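Local coordinates for zebrafish RNase5 (Danio rerio, PDB 3LJE), which probably cleaves RNA as a ribonuclease of the pancreatic RNase A family, in the branch related to the angiogenins, at residues 50-55 with 107-112. Sequence-based numbering, arbitrary orientation.
Sequences TFIQAT and IVLGCD. With SO4 (sulfate ion), chain D.
Ile52 and Ile107 meet end to end: the CD1 methyl of Ile52 lies 3.9 Å from CD1 of Ile107, an ordinary van der Waals distance. Ile52 sends CG1 away from its own carbonyl carbon (chi1 -59°) and runs on extended, which carries that methyl across to strand 97-112. Ile107 reaches back with CG1 wedged between its own backbone N and carbonyl carbon (chi1 55°). Leu109 adds a looser touch, its CD2 standing 4.4 Å from the same Ile52 CD1, so a single methyl serves both partners. The two backbones stay well apart, with 8.5 Å between the CA atoms of Ile52 and Ile107, and no hydrogen bond crosses the contact. Strands 48-52 and 97-112 are not sheet neighbours: each pairs with strand 80-89, and their side chains meet over one face of the curled antiparallel sheet of the RNase A fold. Tyr119 packs against all three residues and Phe80 against Ile52, making this a buried apolar patch.

Beyond Ile52 the chain turns away through an inverse gamma turn centred on Gln53, and the character changes. Thr55, exposed at the N-cap of helix 56-60, takes no part in the apolar packing. Its OG1 accepts a bond from the backbone N of Arg58 and donates one of 2.6 Å to O3 of a sulfate, probably left from the crystallisation liquor.

With only methyl groups meeting and 113 Å² buried in total, the two segments are joined by dispersion and the exclusion of water, without the directional hold of a polar bond.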
loop_
_atom_site.group_PDB
_atom_site.type_symbol
_atom_site.label_atom_id
_atom_site.label_comp_id
_atom_site.label_asym_id
_atom_site.label_seq_id
_atom_site.Cartn_x
_atom_site.Cartn_y
_atom_site.Cartn_z
ATOM N N THR A 50 4.035 -1.674 2.122
ATOM C CA THR A 50 3.042 -2.400 2.845
ATOM C C THR A 50 1.799 -2.746 2.024
ATOM O O THR A 50 1.190 -1.894 1.359
ATOM C CB THR A 50 2.602 -1.473 4.082
ATOM O OG1 THR A 50 3.783 -1.251 4.821
ATOM C CG2 THR A 50 1.402 -2.147 4.937
ATOM N N PHE A 51 1.314 -3.979 2.235
ATOM C CA PHE A 51 0.049 -4.420 1.668
ATOM C C PHE A 51 -1.018 -4.502 2.780
ATOM O O PHE A 51 -0.814 -5.186 3.792
ATOM C CB PHE A 51 0.218 -5.845 1.067
ATOM C CG PHE A 51 1.172 -5.835 -0.097
ATOM C CD1 PHE A 51 0.669 -5.475 -1.391
ATOM C CD2 PHE A 51 2.542 -6.143 0.086
ATOM C CE1 PHE A 51 1.592 -5.431 -2.510
ATOM C CE2 PHE A 51 3.421 -6.122 -1.025
ATOM C CZ PHE A 51 2.943 -5.767 -2.298
ATOM N N ILE A 52 -2.103 -3.789 2.586
ATOM C CA ILE A 52 -3.181 -3.791 3.563
ATOM C C ILE A 52 -4.014 -5.046 3.193
ATOM O O ILE A 52 -4.493 -5.214 2.032
ATOM C CB ILE A 52 -4.077 -2.568 3.391
ATOM C CG1 ILE A 52 -3.206 -1.265 3.572
ATOM C CG2 ILE A 52 -5.303 -2.657 4.433
ATOM C CD1 ILE A 52 -4.027 -0.007 2.966
ATOM N N GLN A 53 -4.264 -5.891 4.205
ATOM C CA GLN A 53 -5.072 -7.143 3.963
ATOM C C GLN A 53 -6.529 -6.912 4.050
ATOM O O GLN A 53 -7.196 -7.350 4.976
ATOM C CB GLN A 53 -4.575 -8.239 4.954
ATOM C CG GLN A 53 -3.152 -8.646 4.656
ATOM C CD GLN A 53 -2.671 -9.553 5.798
ATOM O OE1 GLN A 53 -2.638 -9.054 6.967
ATOM N NE2 GLN A 53 -2.245 -10.857 5.494
ATOM N N ALA A 54 -7.061 -6.186 3.087
ATOM C CA ALA A 54 -8.482 -5.897 3.112
ATOM C C ALA A 54 -8.971 -5.617 1.728
ATOM O O ALA A 54 -8.183 -5.543 0.800
ATOM C CB ALA A 54 -8.768 -4.713 4.022
ATOM N N THR A 55 -10.295 -5.472 1.568
ATOM C CA THR A 55 -10.866 -5.169 0.254
ATOM C C THR A 55 -10.714 -3.703 -0.060
ATOM O O THR A 55 -10.614 -2.845 0.833
ATOM C CB THR A 55 -12.393 -5.447 0.169
ATOM O OG1 THR A 55 -13.068 -4.552 1.088
ATOM C CG2 THR A 55 -12.737 -6.887 0.573
ATOM N N ILE A 107 -3.885 2.667 9.842
ATOM C CA ILE A 107 -3.283 3.014 8.594
ATOM C C ILE A 107 -3.637 4.485 8.300
ATOM O O ILE A 107 -4.736 4.934 8.621
ATOM C CB ILE A 107 -3.756 2.095 7.460
ATOM C CG1 ILE A 107 -5.318 2.087 7.341
ATOM C CG2 ILE A 107 -3.200 0.659 7.722
ATOM C CD1 ILE A 107 -5.874 1.378 6.097
ATOM N N VAL A 108 -2.694 5.142 7.619
ATOM C CA VAL A 108 -2.834 6.558 7.271
ATOM C C VAL A 108 -2.732 6.641 5.749
ATOM O O VAL A 108 -1.725 6.211 5.193
ATOM C CB VAL A 108 -1.698 7.330 7.919
ATOM C CG1 VAL A 108 -1.855 8.844 7.489
ATOM C CG2 VAL A 108 -1.823 7.166 9.494
ATOM N N LEU A 109 -3.751 7.225 5.145
ATOM C CA LEU A 109 -3.853 7.338 3.689
ATOM C C LEU A 109 -3.968 8.763 3.186
ATOM O O LEU A 109 -4.482 9.620 3.923
ATOM C CB LEU A 109 -5.135 6.660 3.252
ATOM C CG LEU A 109 -5.378 5.183 3.724
ATOM C CD1 LEU A 109 -6.747 4.649 3.102
ATOM C CD2 LEU A 109 -4.134 4.320 3.420
ATOM N N GLY A 110 -3.478 9.003 1.976
ATOM C CA GLY A 110 -3.758 10.261 1.264
ATOM C C GLY A 110 -5.020 9.893 0.526
ATOM O O GLY A 110 -5.193 8.724 0.033
ATOM N N CYS A 111 -5.960 10.840 0.444
ATOM C CA CYS A 111 -7.245 10.643 -0.205
ATOM C C CYS A 111 -7.529 11.818 -1.142
ATOM O O CYS A 111 -7.110 12.948 -0.870
ATOM C CB CYS A 111 -8.367 10.652 0.837
ATOM S SG CYS A 111 -8.204 9.353 2.121
ATOM N N ASP A 112 -8.245 11.531 -2.198
ATOM C CA ASP A 112 -8.605 12.572 -3.169
ATOM C C ASP A 112 -10.030 12.367 -3.625
ATOM O O ASP A 112 -10.394 11.364 -4.265
ATOM C CB ASP A 112 -7.620 12.582 -4.349
ATOM C CG ASP A 112 -7.765 13.874 -5.217
ATOM O OD1 ASP A 112 -8.788 14.598 -5.076
ATOM O OD2 ASP A 112 -6.852 14.112 -5.989
HETATM S S SO4 D . -15.721 -6.172 2.954
HETATM O O1 SO4 D . -14.740 -6.065 4.060
HETATM O O2 SO4 D . -17.090 -5.942 3.525
HETATM O O3 SO4 D . -15.477 -5.193 1.834
HETATM O O4 SO4 D . -15.519 -7.572 2.518
#